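Local coordinates for putative carbohydrate metabolism domain-containing protein (Bacteroides vulgatus, PDB 3S30), which is of unknown function but, as a putative glycoside hydrolase with a galactose-binding-like fold, probably binds or processes carbohydrate, at residues A[244-249]-A[280-285]; A[115-120]-A[146-151]; A[212-217]-A[317-322]. One frame throughout, in Å; residues are numbered along the deposited sequence.

Contact 1 of 3, residues A[244-249]-A[280-285]; sequences DVFNIY and AVITDT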
# COMPACT_ATOMS: atom_id res chain seq x y z
N ASP A 244 -2.36 -14.79 -9.97
CA ASP A 244 -1.86 -13.76 -9.06
C ASP A 244 -2.86 -13.52 -7.93
O ASP A 244 -4.08 -13.65 -8.13
CB ASP A 244 -1.63 -12.45 -9.82
CG ASP A 244 -0.65 -11.50 -9.12
OD1 ASP A 244 -0.13 -11.83 -8.02
OD2 ASP A 244 -0.41 -10.42 -9.69
N VAL A 245 -2.35 -13.19 -6.74
CA VAL A 245 -3.20 -12.78 -5.64
C VAL A 245 -2.74 -11.43 -5.13
O VAL A 245 -1.57 -11.06 -5.29
CB VAL A 245 -3.29 -13.85 -4.48
CG1 VAL A 245 -3.67 -15.25 -5.06
CG2 VAL A 245 -1.98 -13.93 -3.66
N PHE A 246 -3.67 -10.69 -4.54
CA PHE A 246 -3.41 -9.35 -4.05
C PHE A 246 -3.22 -9.40 -2.54
O PHE A 246 -3.46 -10.43 -1.92
CB PHE A 246 -4.57 -8.42 -4.42
CG PHE A 246 -5.87 -8.68 -3.66
CD1 PHE A 246 -6.13 -8.04 -2.47
CD2 PHE A 246 -6.84 -9.51 -4.20
CE1 PHE A 246 -7.34 -8.24 -1.79
CE2 PHE A 246 -8.05 -9.72 -3.53
CZ PHE A 246 -8.29 -9.08 -2.32
N ASN A 247 -2.82 -8.29 -1.95
CA ASN A 247 -2.70 -8.23 -0.49
C ASN A 247 -3.32 -6.95 0.05
O ASN A 247 -3.29 -5.92 -0.59
CB ASN A 247 -1.24 -8.39 -0.03
CG ASN A 247 -1.12 -8.89 1.42
OD1 ASN A 247 -2.12 -9.08 2.10
ND2 ASN A 247 0.10 -9.09 1.89
N ILE A 248 -3.92 -7.06 1.22
CA ILE A 248 -4.39 -5.92 2.00
C ILE A 248 -4.03 -6.23 3.45
O ILE A 248 -4.34 -7.31 3.96
CB ILE A 248 -5.92 -5.72 1.88
CG1 ILE A 248 -6.32 -5.34 0.45
CG2 ILE A 248 -6.43 -4.62 2.86
CD1 ILE A 248 -7.85 -5.07 0.29
N TYR A 249 -3.37 -5.28 4.10
CA TYR A 249 -3.12 -5.36 5.54
C TYR A 249 -2.87 -3.98 6.17
O TYR A 249 -2.73 -2.96 5.49
CB TYR A 249 -1.96 -6.31 5.84
CG TYR A 249 -0.60 -5.85 5.36
CD1 TYR A 249 -0.17 -6.11 4.06
CD2 TYR A 249 0.28 -5.18 6.21
CE1 TYR A 249 1.07 -5.72 3.62
CE2 TYR A 249 1.53 -4.77 5.77
CZ TYR A 249 1.91 -5.04 4.47
OH TYR A 249 3.16 -4.65 4.01
N ALA A 280 -3.60 -6.42 10.97
CA ALA A 280 -4.83 -6.86 10.32
C ALA A 280 -4.48 -7.32 8.91
O ALA A 280 -3.98 -6.53 8.12
CB ALA A 280 -5.85 -5.73 10.29
N VAL A 281 -4.75 -8.59 8.61
CA VAL A 281 -4.33 -9.21 7.35
C VAL A 281 -5.50 -9.89 6.65
O VAL A 281 -6.19 -10.71 7.25
CB VAL A 281 -3.18 -10.25 7.59
CG1 VAL A 281 -2.64 -10.82 6.26
CG2 VAL A 281 -2.04 -9.61 8.39
N ILE A 282 -5.71 -9.57 5.38
CA ILE A 282 -6.80 -10.21 4.63
C ILE A 282 -6.48 -11.67 4.34
O ILE A 282 -5.33 -12.03 4.11
CB ILE A 282 -7.09 -9.47 3.31
CG1 ILE A 282 -8.47 -9.86 2.77
CG2 ILE A 282 -5.99 -9.73 2.29
CD1 ILE A 282 -9.09 -8.80 1.87
N THR A 283 -7.50 -12.52 4.38
CA THR A 283 -7.32 -13.93 4.07
C THR A 283 -8.10 -14.32 2.80
O THR A 283 -7.53 -14.95 1.92
CB THR A 283 -7.66 -14.83 5.31
OG1 THR A 283 -9.01 -14.62 5.74
CG2 THR A 283 -6.71 -14.49 6.49
N ASP A 284 -9.36 -13.90 2.69
CA ASP A 284 -10.14 -14.15 1.48
C ASP A 284 -9.74 -13.14 0.41
O ASP A 284 -9.94 -11.92 0.58
CB ASP A 284 -11.64 -14.06 1.77
CG ASP A 284 -12.49 -14.69 0.69
OD1 ASP A 284 -12.09 -14.66 -0.50
OD2 ASP A 284 -13.57 -15.23 1.03
N THR A 285 -9.18 -13.64 -0.69
CA THR A 285 -8.53 -12.80 -1.70
C THR A 285 -9.02 -13.08 -3.14
O THR A 285 -8.32 -12.76 -4.12
CB THR A 285 -7.00 -13.01 -1.58
OG1 THR A 285 -6.30 -11.85 -2.00
CG2 THR A 285 -6.53 -14.22 -2.37
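Tyr249 and Val281 face each other as a non-hydrogen-bonded pair where two antiparallel strands of the galactose-binding-like fold end their ladder. One step on, Ile282 N still reaches Ile248 O at 3.0 Å in a nearly straight bond (167°). Beyond it the chain of 282-285 swings outward, its Thr283 and Asp284 side chains directed away, and returns at Thr285 to dock again on 244-249.

Between this backbone bond and the side-chain docking of Thr285, Ile282 fills the interval. Its CG2 is the bump, pressed into the hollow that Ile248 N, CB and O form, 3.4 Å from Ile248 O, while the longer branch carries CD1 to Phe246 CE1 at 4.1 Å. Branched, apolar Ile248 and Ile282 suit a place where both also touch Leu296 and Ile248 reaches Leu221 and Phe294. Phe246 has CG between its backbone N and carbonyl carbon (chi1 70°), a torsion that brings one ring face under the returning Thr285; its ring also meets those of Tyr225 and Tyr227.

Threonine is well matched to its spot, because its two branches do different work. The methyl CG2 lies against Val245 CB at 3.9 Å, the two side chains crossing at about a right angle. The hydroxyl OG1 sits 3.1 Å above the Phe246 ring plane, offset toward the rim, and from there donates a weak hydrogen bond to Phe246 O at 3.2 Å.

Contact 2 of 3, residues A[115-120]-A[146-151]; sequences NKNEYY and SGYTPN
Asn117 lies alongside Tyr148, both side chains pointing the same way, and it joins a strand to a loop that runs parallel to it. Its CB passes 3.9 Å from Tyr148 O. CG, turned anti to the carbonyl carbon (chi1 -52°), lies 3.7 Å from Tyr148 CD2, with the amide and ring planes 31° apart. OD1 then accepts from Tyr148 N at 3.0 Å, on a lone pair in the carbonyl plane and along a nearly straight N-H (167°). On the other branch, ND2 gives its main hydrogen bond to Gly145 O and a weak one to Tyr114 O. An asparagine suits this buried place because its one short amide both accepts from and donates to the loop backbone, holding the group against rotation.

On either side of this amide the backbones meet more loosely. Gly147 N donates weakly to Lys116 O, and Glu118 N weakly to Tyr148 O at 3.3 Å; the positive phi of Gly147 favours glycine. Ser146 OG reaches Asn115 O, its approach tilted out of the carbonyl plane. Glu118 O faces Pro150 N, which has no hydrogen to offer. Pro150 contributes through its ring instead: CB stands over the centre of the Tyr120 ring, 3.5 Å from the centroid, a CH-pi contact. A water completes the seam, accepting from Tyr120 N at 2.9 Å and donating to Pro150 O at 2.6 Å.

Asn115 and Lys116, both with positive phi, form the two-residue turn between strands 108-114 and 117-124, and their backbone angles are close to those of a type I' beta-turn, the tight connection of a two-residue beta-hairpin. The loop 146-151 lies along the start of the hairpin's second strand, the Asn117 amide taking the place of a backbone carbonyl in accepting from Tyr148 N.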
# COMPACT_ATOMS: atom_id res chain seq x y z
N ASN A 115 11.56 12.35 -13.98
CA ASN A 115 12.23 11.65 -15.07
C ASN A 115 11.44 11.72 -16.37
O ASN A 115 11.29 10.71 -17.08
CB ASN A 115 12.50 10.21 -14.65
CG ASN A 115 13.38 9.45 -15.65
OD1 ASN A 115 14.32 10.01 -16.23
ND2 ASN A 115 13.07 8.18 -15.86
N LYS A 116 10.92 12.90 -16.67
CA LYS A 116 10.14 13.17 -17.87
C LYS A 116 8.81 12.40 -17.91
O LYS A 116 8.21 12.22 -18.96
CB LYS A 116 10.99 12.94 -19.14
CG LYS A 116 12.25 13.82 -19.16
CD LYS A 116 13.15 13.59 -20.39
CE LYS A 116 12.74 14.43 -21.60
NZ LYS A 116 13.88 14.63 -22.57
N ASN A 117 8.35 11.98 -16.73
CA ASN A 117 7.04 11.37 -16.53
C ASN A 117 6.23 12.24 -15.58
O ASN A 117 6.79 13.09 -14.89
CB ASN A 117 7.16 9.98 -15.90
CG ASN A 117 8.10 9.08 -16.65
OD1 ASN A 117 7.84 8.71 -17.80
ND2 ASN A 117 9.20 8.70 -16.00
N GLU A 118 4.92 12.00 -15.55
CA GLU A 118 4.02 12.58 -14.56
C GLU A 118 3.12 11.49 -13.96
O GLU A 118 2.63 10.64 -14.68
CB GLU A 118 3.17 13.68 -15.19
CG GLU A 118 3.94 14.94 -15.55
CD GLU A 118 3.03 16.12 -15.91
OE1 GLU A 118 1.95 15.88 -16.51
OE2 GLU A 118 3.39 17.28 -15.61
N TYR A 119 2.92 11.52 -12.64
CA TYR A 119 2.07 10.53 -11.96
C TYR A 119 1.21 11.16 -10.85
O TYR A 119 1.39 12.32 -10.50
CB TYR A 119 2.93 9.40 -11.39
CG TYR A 119 3.97 9.84 -10.39
CD1 TYR A 119 3.64 10.01 -9.05
CD2 TYR A 119 5.29 10.06 -10.78
CE1 TYR A 119 4.59 10.40 -8.13
CE2 TYR A 119 6.25 10.47 -9.86
CZ TYR A 119 5.89 10.64 -8.54
OH TYR A 119 6.81 11.03 -7.62
N TYR A 120 0.26 10.39 -10.31
CA TYR A 120 -0.61 10.88 -9.22
C TYR A 120 -0.10 10.54 -7.81
O TYR A 120 0.42 9.44 -7.56
CB TYR A 120 -2.03 10.33 -9.34
CG TYR A 120 -2.85 10.80 -10.52
CD1 TYR A 120 -2.76 12.11 -11.01
CD2 TYR A 120 -3.76 9.94 -11.12
CE1 TYR A 120 -3.55 12.52 -12.09
CE2 TYR A 120 -4.55 10.34 -12.18
CZ TYR A 120 -4.44 11.62 -12.67
OH TYR A 120 -5.23 11.98 -13.72
N SER A 146 10.42 6.77 -19.84
CA SER A 146 9.95 8.15 -20.03
C SER A 146 8.67 8.18 -20.86
O SER A 146 8.32 7.19 -21.51
CB SER A 146 11.04 8.99 -20.69
OG SER A 146 12.14 9.14 -19.81
N GLY A 147 7.97 9.31 -20.82
CA GLY A 147 6.70 9.47 -21.55
C GLY A 147 5.49 8.77 -20.93
O GLY A 147 4.50 8.54 -21.62
N TYR A 148 5.55 8.44 -19.64
CA TYR A 148 4.38 7.89 -18.95
C TYR A 148 3.46 9.02 -18.52
O TYR A 148 3.93 10.07 -18.06
CB TYR A 148 4.78 7.12 -17.69
CG TYR A 148 5.58 5.86 -17.91
CD1 TYR A 148 5.14 4.86 -18.79
CD2 TYR A 148 6.74 5.63 -17.18
CE1 TYR A 148 5.86 3.69 -18.96
CE2 TYR A 148 7.47 4.46 -17.34
CZ TYR A 148 7.03 3.50 -18.23
OH TYR A 148 7.77 2.35 -18.38
N THR A 149 2.16 8.81 -18.65
CA THR A 149 1.17 9.73 -18.09
C THR A 149 0.60 9.08 -16.83
O THR A 149 0.80 7.88 -16.62
CB THR A 149 0.04 10.05 -19.10
OG1 THR A 149 -0.72 8.87 -19.38
CG2 THR A 149 0.62 10.61 -20.40
N PRO A 150 -0.11 9.85 -15.98
CA PRO A 150 -0.62 9.30 -14.71
C PRO A 150 -1.35 7.95 -14.79
O PRO A 150 -1.19 7.11 -13.93
CB PRO A 150 -1.56 10.40 -14.22
CG PRO A 150 -0.93 11.67 -14.76
CD PRO A 150 -0.37 11.30 -16.10
N ASN A 151 -2.14 7.75 -15.83
CA ASN A 151 -2.88 6.51 -15.99
C ASN A 151 -2.07 5.30 -16.51
O ASN A 151 -2.55 4.17 -16.50
CB ASN A 151 -4.13 6.78 -16.83
CG ASN A 151 -5.24 7.42 -16.01
OD1 ASN A 151 -5.72 6.84 -15.02
ND2 ASN A 151 -5.65 8.62 -16.39
O HOH W 1 -0.56 7.84 -11.52

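Contact 3 of 3, residues A[212-217]-A[317-322]; sequences TTFYYE and YNVSIV
Thr212 and Val319 form an antiparallel hydrogen-bonded pair, the heart of a largely buried contact at the end of strand 208-213, where it leaves strand 317-324. Thr212 N gives to Val319 O at 2.8 Å and Val319 N returns a bond to Thr212 O. After the ladder ends, Phe214 N still reaches Tyr317 O at 2.9 Å. A water accepts from Tyr317 N and also lies 3.0 Å from Phe214 O, to which it probably donates.

With CG anti to the backbone N (chi1 -157°), Phe214 swings its ring against Val319, whose CG1 stands over one face, nearest Phe214 CG at 3.6 Å. In this galactose-binding-like beta fold both side chains also pack on Leu347 of strand 339-349, a buried, apolar place where a phenyl ring and a compact branched valine leave no polar atom to satisfy.

The buried Asn318 amide is satisfied by polar partners: OD1 takes a hydrogen bond from Lys255 NZ and a weak one from Thr213 OG1 at 3.4 Å, and ND2 bonds to Tyr253 OH. A leucine here would probably leave the Lys255 ammonium and the Tyr253 hydroxyl without these amide mates. Asn318 CA adds a CA-H...O contact with Thr212 O at 3.2 Å.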
# COMPACT_ATOMS: atom_id res chain seq x y z
N THR A 212 2.64 6.16 9.93
CA THR A 212 2.48 7.57 10.27
C THR A 212 1.93 7.65 11.68
O THR A 212 1.22 6.75 12.13
CB THR A 212 1.55 8.32 9.29
OG1 THR A 212 1.85 9.72 9.30
CG2 THR A 212 0.09 8.11 9.65
N THR A 213 2.24 8.75 12.36
CA THR A 213 1.88 8.91 13.76
C THR A 213 0.36 8.83 13.93
O THR A 213 -0.40 9.48 13.20
CB THR A 213 2.48 10.20 14.32
OG1 THR A 213 3.92 10.14 14.21
CG2 THR A 213 2.06 10.41 15.78
N PHE A 214 -0.07 8.00 14.88
CA PHE A 214 -1.47 7.71 15.09
C PHE A 214 -1.78 7.67 16.59
O PHE A 214 -1.08 7.00 17.35
CB PHE A 214 -1.81 6.36 14.42
CG PHE A 214 -3.26 6.20 14.07
CD1 PHE A 214 -3.86 7.03 13.13
CD2 PHE A 214 -4.03 5.21 14.67
CE1 PHE A 214 -5.21 6.89 12.82
CE2 PHE A 214 -5.37 5.06 14.35
CZ PHE A 214 -5.96 5.90 13.43
N TYR A 215 -2.82 8.40 17.00
CA TYR A 215 -3.17 8.57 18.43
C TYR A 215 -4.26 7.62 18.92
O TYR A 215 -4.59 7.63 20.10
CB TYR A 215 -3.61 10.03 18.69
CG TYR A 215 -2.52 11.00 18.35
CD1 TYR A 215 -1.51 11.28 19.26
CD2 TYR A 215 -2.46 11.59 17.10
CE1 TYR A 215 -0.49 12.15 18.94
CE2 TYR A 215 -1.44 12.47 16.78
CZ TYR A 215 -0.46 12.73 17.70
OH TYR A 215 0.56 13.60 17.39
N TYR A 216 -4.81 6.81 18.03
CA TYR A 216 -5.87 5.89 18.41
C TYR A 216 -5.43 4.44 18.35
O TYR A 216 -4.38 4.11 17.80
CB TYR A 216 -7.10 6.12 17.53
CG TYR A 216 -7.59 7.55 17.58
CD1 TYR A 216 -8.11 8.08 18.75
CD2 TYR A 216 -7.50 8.38 16.47
CE1 TYR A 216 -8.54 9.40 18.82
CE2 TYR A 216 -7.93 9.70 16.52
CZ TYR A 216 -8.45 10.20 17.70
OH TYR A 216 -8.88 11.50 17.78
N GLU A 217 -6.25 3.58 18.93
CA GLU A 217 -6.04 2.13 18.84
C GLU A 217 -7.04 1.58 17.82
O GLU A 217 -8.24 1.55 18.07
CB GLU A 217 -6.17 1.46 20.22
CG GLU A 217 -6.54 2.41 21.36
CD GLU A 217 -6.40 1.81 22.74
OE1 GLU A 217 -5.76 0.75 22.90
OE2 GLU A 217 -6.92 2.43 23.68
N TYR A 317 3.31 5.99 18.58
CA TYR A 317 2.78 4.83 17.89
C TYR A 317 2.45 5.21 16.47
O TYR A 317 1.84 6.26 16.22
CB TYR A 317 1.53 4.30 18.60
CG TYR A 317 1.84 3.50 19.85
CD1 TYR A 317 2.08 4.14 21.05
CD2 TYR A 317 1.90 2.12 19.81
CE1 TYR A 317 2.38 3.41 22.20
CE2 TYR A 317 2.20 1.39 20.94
CZ TYR A 317 2.44 2.04 22.13
OH TYR A 317 2.73 1.30 23.26
N ASN A 318 2.84 4.36 15.53
CA ASN A 318 2.54 4.56 14.12
C ASN A 318 1.51 3.53 13.64
O ASN A 318 1.47 2.41 14.14
CB ASN A 318 3.81 4.43 13.28
CG ASN A 318 4.56 5.75 13.13
OD1 ASN A 318 4.24 6.75 13.76
ND2 ASN A 318 5.58 5.74 12.28
N VAL A 319 0.67 3.95 12.70
CA VAL A 319 -0.20 3.03 11.99
C VAL A 319 0.20 3.06 10.52
O VAL A 319 0.83 4.01 10.05
CB VAL A 319 -1.70 3.40 12.12
CG1 VAL A 319 -2.09 4.52 11.11
CG2 VAL A 319 -2.56 2.18 11.91
N SER A 320 -0.18 2.00 9.82
CA SER A 320 -0.06 1.96 8.38
C SER A 320 -1.13 1.06 7.79
O SER A 320 -1.69 0.21 8.47
CB SER A 320 1.31 1.46 7.94
OG SER A 320 1.53 1.74 6.56
N ILE A 321 -1.44 1.33 6.53
CA ILE A 321 -2.32 0.54 5.71
C ILE A 321 -1.53 0.29 4.43
O ILE A 321 -0.96 1.22 3.86
CB ILE A 321 -3.60 1.33 5.36
CG1 ILE A 321 -4.44 1.59 6.62
CG2 ILE A 321 -4.41 0.59 4.27
CD1 ILE A 321 -5.55 2.56 6.39
N VAL A 322 -1.47 -0.97 4.01
CA VAL A 322 -0.74 -1.30 2.80
C VAL A 322 -1.67 -2.08 1.90
O VAL A 322 -2.31 -3.04 2.33
CB VAL A 322 0.54 -2.11 3.09
CG1 VAL A 322 1.34 -2.31 1.81
CG2 VAL A 322 1.41 -1.42 4.19
O HOH W 2 1.09 7.75 19.24

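How the contacts relate
Contacts 1 and 3 share a sheet: strands 247-254 and 317-324 are neighbours, and Tyr249 O lies 2.8 Å from Val322 N, probably hydrogen-bonded, although the centres of the two contacts are 19 Å apart. Contact 1 also falls, in sequence, within the 99 residues between the two segments of contact 3. Contact 2 comes earlier in the chain and lies on the opposite side of its centre, with its nearest atoms about 16 Å from contact 1 and about 14 Å from contact 3. The bound sodium ion, at the site of Asn105, Glu107, Asn165 and Asp343, is about 13 Å from the Tyr120 side chain of contact 2.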